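PDB 1GXM: pectate lyase from Cellvibrio cellulosa, which cleaves pectate (polygalacturonic acid) by anti-beta-elimination, the chain here being the catalytic module of a longer family 10 polysaccharide lyase. Local coordinates for residues 26-31 / 76-81; 82-87 / 151-156. One frame throughout, in Å; residues are numbered along the deposited sequence.

Contacts 1 and 2 lie about 9 Å apart, centre to centre, on the same side of the molecule, and share helix 77-90. They follow one another along the chain: contact 1 sets the start of that helix against the end of helix 20-28 and the turn after it, and contact 2 sets its middle turns against the loop between helices 136-148 and 161-181. A salt bridge joins them, Arg29 NE to Glu85 OE1 at 2.9 Å, while Ala28 O and Arg29 O also pack on Phe82. One helix of the catalytic module is thereby held at successive turns by chain segments from well before and well after it.

Contact 1 (26-31 / 76-81); sequences NNARTK and TITEMV. With GOL (glycerol), chain E.
Glu79 OE2 is gripped twice, by glycerol O3 at 2.6 Å and by the hydroxyl of Tyr56. The other end of the glycerol, probably carried in from the crystallisation liquor, accepts a bond from Lys31, whose NZ lies 3.1 Å from O1 in the conformer described. The ligand thus spans the two segments where no direct hydrogen bond does. Glu79 suits the first turn of helix 77-90: its OE1 receives a weak bond from N of the N-cap residue Thr76 (2.7 Å, 121°), and its charge probably meets the positive end of the helix dipole.

Away from the glycerol the contact is apolar. Thr78 CG2 lies anti to the backbone N (OG1 at chi1 -55°) and meets Lys31 CG at 3.7 Å, while OG1 bonds back to Gly74 O. Threonine thus offers a methyl to its neighbour and a hydroxyl to its own chain. Ala28, small enough for a close approach, sets its CB 3.8 Å from Val81 CG1 and also touches Thr78 CG2. The same Val81 methyl meets Arg29 CG at 3.6 Å. Farther out, Arg29 NH1 donates to Asn26 OD1 (3.0 Å, N-H...O 159°), which lies in the guanidinium plane at its edge, and NE turns to Glu85.

Such helix-to-helix joins build the mainly helical part of the module, as in the (alpha/alpha) toroid of family 10 lyases.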
ATOM      1  N   ASN A  26      -6.211   6.108 -10.237  1.00 13.94           N
ATOM      2  CA  ASN A  26      -6.963   7.015 -11.086  1.00 14.80           C
ATOM      3  C   ASN A  26      -7.263   8.318 -10.376  1.00 15.46           C
ATOM      4  O   ASN A  26      -7.221   9.380 -10.994  1.00 16.29           O
ATOM      5  CB  ASN A  26      -8.198   6.323 -11.652  1.00 15.19           C
ATOM      6  CG  ASN A  26      -7.829   5.362 -12.787  1.00 16.97           C
ATOM      7  OD1 ASN A  26      -7.136   5.745 -13.747  1.00 17.66           O
ATOM      8  ND2 ASN A  26      -8.249   4.108 -12.669  1.00 19.68           N
ATOM      9  N   ASN A  27      -7.524   8.261  -9.077  1.00 15.69           N
ATOM     10  CA  ASN A  27      -7.687   9.482  -8.290  1.00 16.34           C
ATOM     11  C   ASN A  27      -6.421  10.321  -8.252  1.00 15.88           C
ATOM     12  O   ASN A  27      -6.477  11.553  -8.297  1.00 16.63           O
ATOM     13  CB  ASN A  27      -8.041   9.130  -6.875  1.00 17.32           C
ATOM     14  CG  ASN A  27      -9.524   8.869  -6.707  0.70 19.40           C
ATOM     15  OD1 ASN A  27      -9.946   8.197  -5.763  0.70 24.23           O
ATOM     16  ND2 ASN A  27     -10.312   9.280  -7.697  0.70 21.65           N
ATOM     17  N   ALA A  28      -5.271   9.665  -8.162  1.00 14.93           N
ATOM     18  CA  ALA A  28      -3.993  10.373  -8.064  1.00 14.99           C
ATOM     19  C   ALA A  28      -3.703  11.204  -9.312  1.00 14.75           C
ATOM     20  O   ALA A  28      -2.944  12.157  -9.277  1.00 15.38           O
ATOM     21  CB  ALA A  28      -2.860   9.402  -7.822  1.00 14.99           C
ATOM     22  N   ARG A  29      -4.283  10.803 -10.435  1.00 14.96           N
ATOM     23  CA  ARG A  29      -4.083  11.515 -11.691  1.00 15.14           C
ATOM     24  C   ARG A  29      -4.431  12.992 -11.592  1.00 15.89           C
ATOM     25  O   ARG A  29      -3.813  13.818 -12.280  1.00 16.43           O
ATOM     26  CB  ARG A  29      -4.884  10.857 -12.802  1.00 15.29           C
ATOM     27  CG  ARG A  29      -4.362   9.482 -13.143  1.00 14.80           C
ATOM     28  CD  ARG A  29      -5.298   8.699 -14.011  1.00 15.00           C
ATOM     29  NE  ARG A  29      -5.369   9.229 -15.363  1.00 16.99           N
ATOM     30  CZ  ARG A  29      -6.098   8.699 -16.338  1.00 17.74           C
ATOM     31  NH1 ARG A  29      -6.823   7.613 -16.117  1.00 18.24           N
ATOM     32  NH2 ARG A  29      -6.098   9.264 -17.540  1.00 17.57           N
ATOM     33  N   THR A  30      -5.390  13.299 -10.729  1.00 15.81           N
ATOM     34  CA  THR A  30      -5.817  14.668 -10.462  1.00 17.36           C
ATOM     35  C   THR A  30      -5.730  15.020  -8.987  1.00 17.90           C
ATOM     36  O   THR A  30      -6.577  15.732  -8.464  1.00 18.41           O
ATOM     37  CB  THR A  30      -7.260  14.895 -10.971  1.00 17.95           C
ATOM     38  OG1 THR A  30      -8.178  14.007 -10.306  1.00 18.35           O
ATOM     39  CG2 THR A  30      -7.370  14.579 -12.449  1.00 18.66           C
ATOM     40  N   LYS A  31      -4.695  14.530  -8.303  1.00 17.79           N
ATOM     41  CA  LYS A  31      -4.582  14.756  -6.860  1.00 18.61           C
ATOM     42  C   LYS A  31      -4.535  16.246  -6.545  1.00 17.94           C
ATOM     43  O   LYS A  31      -5.140  16.688  -5.575  1.00 18.74           O
ATOM     44  CB  LYS A  31      -3.327  14.084  -6.296  1.00 19.11           C
ATOM     45  CG  LYS A  31      -3.197  14.190  -4.776  0.50 20.55           C
ATOM     46  CD  LYS A  31      -4.146  13.239  -4.058  0.50 22.30           C
ATOM     47  CE  LYS A  31      -4.653  13.807  -2.739  0.50 24.03           C
ATOM     48  NZ  LYS A  31      -3.580  14.392  -1.890  0.50 25.10           N
ATOM     49  N   THR A  76       5.894   9.996  -3.812  1.00 10.89           N
ATOM     50  CA  THR A  76       6.495   9.490  -5.030  1.00 11.09           C
ATOM     51  C   THR A  76       5.440   8.896  -5.945  1.00 11.09           C
ATOM     52  O   THR A  76       5.275   9.332  -7.088  1.00 11.47           O
ATOM     53  CB  THR A  76       7.633   8.503  -4.763  1.00 10.62           C
ATOM     54  OG1 THR A  76       8.655   9.173  -4.014  1.00 10.47           O
ATOM     55  CG2 THR A  76       8.315   8.113  -6.083  1.00 11.12           C
ATOM     56  N   ILE A  77       4.707   7.920  -5.440  1.00 11.23           N
ATOM     57  CA  ILE A  77       3.716   7.232  -6.244  1.00 11.77           C
ATOM     58  C   ILE A  77       2.594   8.168  -6.672  1.00 11.88           C
ATOM     59  O   ILE A  77       2.129   8.089  -7.809  1.00 13.23           O
ATOM     60  CB  ILE A  77       3.200   5.948  -5.544  1.00 12.29           C
ATOM     61  CG1 ILE A  77       2.592   6.235  -4.169  1.00 12.22           C
ATOM     62  CG2 ILE A  77       4.345   4.953  -5.459  1.00 13.44           C
ATOM     63  CD1 ILE A  77       1.920   5.022  -3.513  1.00 13.98           C
ATOM     64  N   THR A  78       2.193   9.084  -5.810  1.00 11.48           N
ATOM     65  CA  THR A  78       1.126  10.008  -6.160  1.00 11.86           C
ATOM     66  C   THR A  78       1.655  11.050  -7.130  1.00 12.45           C
ATOM     67  O   THR A  78       1.054  11.300  -8.160  1.00 12.98           O
ATOM     68  CB  THR A  78       0.581  10.688  -4.927  1.00 12.01           C
ATOM     69  OG1 THR A  78       0.167   9.707  -3.968  1.00 12.70           O
ATOM     70  CG2 THR A  78      -0.674  11.462  -5.275  1.00 12.80           C
ATOM     71  N   GLU A  79       2.781  11.659  -6.789  1.00 12.28           N
ATOM     72  CA  GLU A  79       3.381  12.686  -7.638  1.00 12.63           C
ATOM     73  C   GLU A  79       3.631  12.177  -9.045  1.00 13.04           C
ATOM     74  O   GLU A  79       3.379  12.884 -10.029  1.00 12.92           O
ATOM     75  CB  GLU A  79       4.704  13.199  -7.045  1.00 12.51           C
ATOM     76  CG  GLU A  79       4.551  14.061  -5.807  1.00 13.12           C
ATOM     77  CD  GLU A  79       4.513  13.298  -4.513  1.00 13.57           C
ATOM     78  OE1 GLU A  79       4.266  12.080  -4.526  1.00 13.08           O
ATOM     79  OE2 GLU A  79       4.720  13.929  -3.464  1.00 14.71           O
ATOM     80  N   MET A  80       4.107  10.954  -9.177  1.00 12.98           N
ATOM     81  CA  MET A  80       4.474  10.464 -10.507  1.00 13.65           C
ATOM     82  C   MET A  80       3.236  10.194 -11.357  1.00 13.37           C
ATOM     83  O   MET A  80       3.270  10.414 -12.572  1.00 14.16           O
ATOM     84  CB  MET A  80       5.432   9.282 -10.459  1.00 14.40           C
ATOM     85  CG  MET A  80       4.769   7.964 -10.396  0.50 13.39           C
ATOM     86  SD  MET A  80       5.849   6.819  -9.679  0.50 10.81           S
ATOM     87  CE  MET A  80       6.596   6.087 -11.120  0.50 12.18           C
ATOM     88  N   VAL A  81       2.150   9.737 -10.737  1.00 12.82           N
ATOM     89  CA  VAL A  81       0.932   9.465 -11.479  1.00 12.89           C
ATOM     90  C   VAL A  81       0.363  10.805 -11.935  1.00 12.71           C
ATOM     91  O   VAL A  81      -0.028  10.985 -13.087  1.00 13.50           O
ATOM     92  CB  VAL A  81      -0.079   8.682 -10.627  1.00 12.83           C
ATOM     93  CG1 VAL A  81      -1.442   8.633 -11.298  1.00 13.61           C
ATOM     94  CG2 VAL A  81       0.437   7.269 -10.373  1.00 13.24           C
TER
HETATM   95  C1  GOL E1652      -0.275  12.517  -1.483  1.00 24.02           C
HETATM   96  O1  GOL E1652      -1.317  12.790  -0.578  1.00 25.16           O
HETATM   97  C2  GOL E1652       0.996  13.162  -0.965  1.00 22.58           C
HETATM   98  O2  GOL E1652       0.824  14.562  -0.858  1.00 23.35           O
HETATM   99  C3  GOL E1652       2.126  12.851  -1.934  1.00 20.44           C
HETATM  100  O3  GOL E1652       3.306  13.346  -1.344  1.00 19.96           O

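Contact 2 (82-87 / 151-156); sequences FLAEVY and RAPFDT
Ala84 meets the loop with its single methyl, which touches two consecutive residues: CB lies 3.5 Å from Phe154 CE1 and 3.7 Å from Pro153 CG. Alanine, ending at CB, lets the helix backbone come close to the loop; Val99 of helix 93-109 also touches it. Phe154 starts out pointing away from the helix, but with CG beside its own backbone N (chi1 -54°) the ring swings back, its other neighbours being Val143, Phe146 and Ala147 of helix 136-148. Pro153 CG sits 4.1 Å above that ring, over its centre, so the proline covers one face of the phenyl in a CH-pi manner, while Ala84 CB meets the ring obliquely near CE1.

Pro153 owes its place to a cis peptide bond. Residues 151-154 form a type VIa beta-turn, with the proline at its third position and Phe154 N bonded to Arg151 O at 2.7 Å; the tight turn presents the proline ring to helix 77-90. Here Pro153 CB approaches Glu85 OE1, which is also held by Arg29, the proline and glutamate side chains crossing at about a right angle.

Thr156 completes the contact through a water. Its OG1 donates to the water at 2.8 Å, and the water gives its two hydrogens to Ala84 O and Pro153 O (2.7 Å), tying helix carbonyl to loop carbonyl. A chi1 of 64° turns OG1 toward the water and the edge of Tyr87; the hydroxyl donates to the water and accepts from Val158 N. The Tyr87 ring turns its edge to both partners: the water lies in the ring plane and Thr156 OG1 comes within 3.8 Å of CE2, while the phenol oxygen reaches on to Asp157 OD1.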
ATOM      1  N   PHE A  82       0.317  11.754 -11.011  1.00 12.30           N
ATOM      2  CA  PHE A  82      -0.123  13.104 -11.299  1.00 13.16           C
ATOM      3  C   PHE A  82       0.656  13.735 -12.437  1.00 12.78           C
ATOM      4  O   PHE A  82       0.070  14.243 -13.399  1.00 13.24           O
ATOM      5  CB  PHE A  82      -0.008  13.917 -10.016  1.00 12.99           C
ATOM      6  CG  PHE A  82      -0.191  15.381 -10.213  1.00 13.72           C
ATOM      7  CD1 PHE A  82      -1.422  15.900 -10.590  1.00 16.49           C
ATOM      8  CD2 PHE A  82       0.871  16.240 -10.019  1.00 14.34           C
ATOM      9  CE1 PHE A  82      -1.570  17.272 -10.765  1.00 16.46           C
ATOM     10  CE2 PHE A  82       0.733  17.584 -10.178  1.00 15.61           C
ATOM     11  CZ  PHE A  82      -0.486  18.108 -10.542  1.00 15.86           C
ATOM     12  N   LEU A  83       1.974  13.671 -12.389  1.00 12.81           N
ATOM     13  CA  LEU A  83       2.757  14.333 -13.429  1.00 13.14           C
ATOM     14  C   LEU A  83       2.663  13.576 -14.745  1.00 13.40           C
ATOM     15  O   LEU A  83       2.797  14.162 -15.808  1.00 13.77           O
ATOM     16  CB  LEU A  83       4.211  14.508 -13.006  1.00 12.99           C
ATOM     17  CG  LEU A  83       4.454  15.495 -11.870  1.00 13.10           C
ATOM     18  CD1 LEU A  83       5.913  15.629 -11.621  1.00 14.95           C
ATOM     19  CD2 LEU A  83       3.826  16.830 -12.169  1.00 13.96           C
ATOM     20  N   ALA A  84       2.404  12.277 -14.701  1.00 13.49           N
ATOM     21  CA  ALA A  84       2.197  11.530 -15.934  1.00 13.86           C
ATOM     22  C   ALA A  84       0.940  12.018 -16.617  1.00 14.19           C
ATOM     23  O   ALA A  84       0.888  12.130 -17.847  1.00 14.24           O
ATOM     24  CB  ALA A  84       2.125  10.031 -15.663  1.00 13.70           C
ATOM     25  N   GLU A  85      -0.084  12.282 -15.817  1.00 14.05           N
ATOM     26  CA  GLU A  85      -1.345  12.806 -16.323  1.00 15.50           C
ATOM     27  C   GLU A  85      -1.128  14.206 -16.880  1.00 15.31           C
ATOM     28  O   GLU A  85      -1.617  14.532 -17.934  1.00 15.63           O
ATOM     29  CB  GLU A  85      -2.409  12.817 -15.232  1.00 16.04           C
ATOM     30  CG  GLU A  85      -3.736  13.421 -15.660  1.00 18.14           C
ATOM     31  CD  GLU A  85      -4.501  12.585 -16.671  1.00 21.62           C
ATOM     32  OE1 GLU A  85      -4.216  11.392 -16.825  1.00 20.28           O
ATOM     33  OE2 GLU A  85      -5.430  13.129 -17.329  1.00 25.87           O
ATOM     34  N   VAL A  86      -0.368  15.031 -16.180  1.00 15.11           N
ATOM     35  CA  VAL A  86      -0.050  16.363 -16.680  1.00 15.84           C
ATOM     36  C   VAL A  86       0.685  16.278 -18.001  1.00 15.85           C
ATOM     37  O   VAL A  86       0.386  17.049 -18.915  1.00 16.57           O
ATOM     38  CB  VAL A  86       0.779  17.163 -15.650  1.00 16.15           C
ATOM     39  CG1 VAL A  86       1.294  18.458 -16.262  1.00 17.40           C
ATOM     40  CG2 VAL A  86      -0.037  17.453 -14.430  1.00 16.04           C
ATOM     41  N   TYR A  87       1.632  15.360 -18.125  1.00 16.23           N
ATOM     42  CA  TYR A  87       2.323  15.147 -19.381  1.00 16.28           C
ATOM     43  C   TYR A  87       1.355  14.726 -20.484  1.00 17.16           C
ATOM     44  O   TYR A  87       1.415  15.229 -21.618  1.00 17.10           O
ATOM     45  CB  TYR A  87       3.449  14.128 -19.243  1.00 16.19           C
ATOM     46  CG  TYR A  87       4.121  13.886 -20.564  1.00 15.86           C
ATOM     47  CD1 TYR A  87       4.688  14.947 -21.266  1.00 16.38           C
ATOM     48  CD2 TYR A  87       4.165  12.626 -21.129  1.00 16.51           C
ATOM     49  CE1 TYR A  87       5.281  14.745 -22.512  1.00 16.83           C
ATOM     50  CE2 TYR A  87       4.775  12.411 -22.358  1.00 17.23           C
ATOM     51  CZ  TYR A  87       5.323  13.483 -23.052  1.00 17.97           C
ATOM     52  OH  TYR A  87       5.929  13.268 -24.272  1.00 17.89           O
ATOM     53  N   ARG A 151      -1.276   1.480 -19.404  1.00 16.69           N
ATOM     54  CA  ARG A 151      -2.557   2.007 -18.956  1.00 16.12           C
ATOM     55  C   ARG A 151      -2.418   3.467 -18.652  1.00 16.27           C
ATOM     56  O   ARG A 151      -1.386   3.902 -18.162  1.00 16.10           O
ATOM     57  CB  ARG A 151      -3.056   1.322 -17.684  1.00 16.24           C
ATOM     58  CG  ARG A 151      -3.297  -0.120 -17.837  1.00 18.15           C
ATOM     59  CD  ARG A 151      -4.141  -0.742 -16.753  1.00 18.17           C
ATOM     60  NE  ARG A 151      -4.079  -2.189 -16.908  1.00 19.14           N
ATOM     61  CZ  ARG A 151      -3.336  -3.009 -16.186  1.00 20.08           C
ATOM     62  NH1 ARG A 151      -2.614  -2.570 -15.155  1.00 18.59           N
ATOM     63  NH2 ARG A 151      -3.337  -4.301 -16.473  1.00 21.21           N
ATOM     64  N   ALA A 152      -3.474   4.218 -18.924  1.00 16.27           N
ATOM     65  CA  ALA A 152      -3.545   5.629 -18.599  1.00 16.77           C
ATOM     66  C   ALA A 152      -3.159   5.836 -17.140  1.00 16.58           C
ATOM     67  O   ALA A 152      -3.648   5.130 -16.264  1.00 16.79           O
ATOM     68  CB  ALA A 152      -4.959   6.148 -18.841  1.00 17.42           C
ATOM     69  N   PRO A 153      -2.359   6.847 -16.833  1.00 16.35           N
ATOM     70  CA  PRO A 153      -1.864   7.890 -17.753  1.00 16.49           C
ATOM     71  C   PRO A 153      -0.570   7.579 -18.496  1.00 16.93           C
ATOM     72  O   PRO A 153       0.016   8.511 -19.065  1.00 17.46           O
ATOM     73  CB  PRO A 153      -1.611   9.044 -16.793  1.00 16.85           C
ATOM     74  CG  PRO A 153      -1.176   8.358 -15.538  1.00 16.16           C
ATOM     75  CD  PRO A 153      -1.952   7.088 -15.444  1.00 16.65           C
ATOM     76  N   PHE A 154      -0.144   6.324 -18.509  1.00 16.24           N
ATOM     77  CA  PHE A 154       1.149   5.925 -19.067  1.00 17.00           C
ATOM     78  C   PHE A 154       1.006   5.393 -20.486  1.00 17.44           C
ATOM     79  O   PHE A 154       1.896   4.704 -21.001  1.00 18.19           O
ATOM     80  CB  PHE A 154       1.801   4.873 -18.177  1.00 16.28           C
ATOM     81  CG  PHE A 154       1.912   5.304 -16.744  1.00 15.07           C
ATOM     82  CD1 PHE A 154       2.822   6.288 -16.376  1.00 14.54           C
ATOM     83  CD2 PHE A 154       1.103   4.754 -15.773  1.00 15.07           C
ATOM     84  CE1 PHE A 154       2.924   6.703 -15.044  1.00 14.48           C
ATOM     85  CE2 PHE A 154       1.209   5.168 -14.438  1.00 15.19           C
ATOM     86  CZ  PHE A 154       2.103   6.143 -14.081  1.00 15.53           C
ATOM     87  N   ASP A 155      -0.105   5.745 -21.120  1.00 18.75           N
ATOM     88  CA  ASP A 155      -0.340   5.362 -22.534  1.00 19.55           C
ATOM     89  C   ASP A 155       0.075   6.506 -23.464  1.00 20.23           C
ATOM     90  O   ASP A 155      -0.632   6.873 -24.408  1.00 21.63           O
ATOM     91  CB  ASP A 155      -1.792   4.930 -22.776  1.00 19.99           C
ATOM     92  CG  ASP A 155      -2.798   6.013 -22.462  1.00 20.64           C
ATOM     93  OD1 ASP A 155      -2.467   7.005 -21.771  1.00 21.56           O
ATOM     94  OD2 ASP A 155      -3.973   5.951 -22.869  1.00 23.95           O
ATOM     95  N   THR A 156       1.243   7.057 -23.170  1.00 20.18           N
ATOM     96  CA  THR A 156       1.868   8.109 -23.951  1.00 19.78           C
ATOM     97  C   THR A 156       3.254   7.626 -24.311  1.00 19.62           C
ATOM     98  O   THR A 156       3.620   6.484 -24.067  1.00 21.09           O
ATOM     99  CB  THR A 156       1.961   9.416 -23.146  1.00 19.89           C
ATOM    100  OG1 THR A 156       2.817   9.227 -22.012  1.00 20.52           O
ATOM    101  CG2 THR A 156       0.623   9.794 -22.530  1.00 20.48           C
TER
HETATM  102  O   HOH W   1       2.146  10.074 -19.450  1.00 16.74           O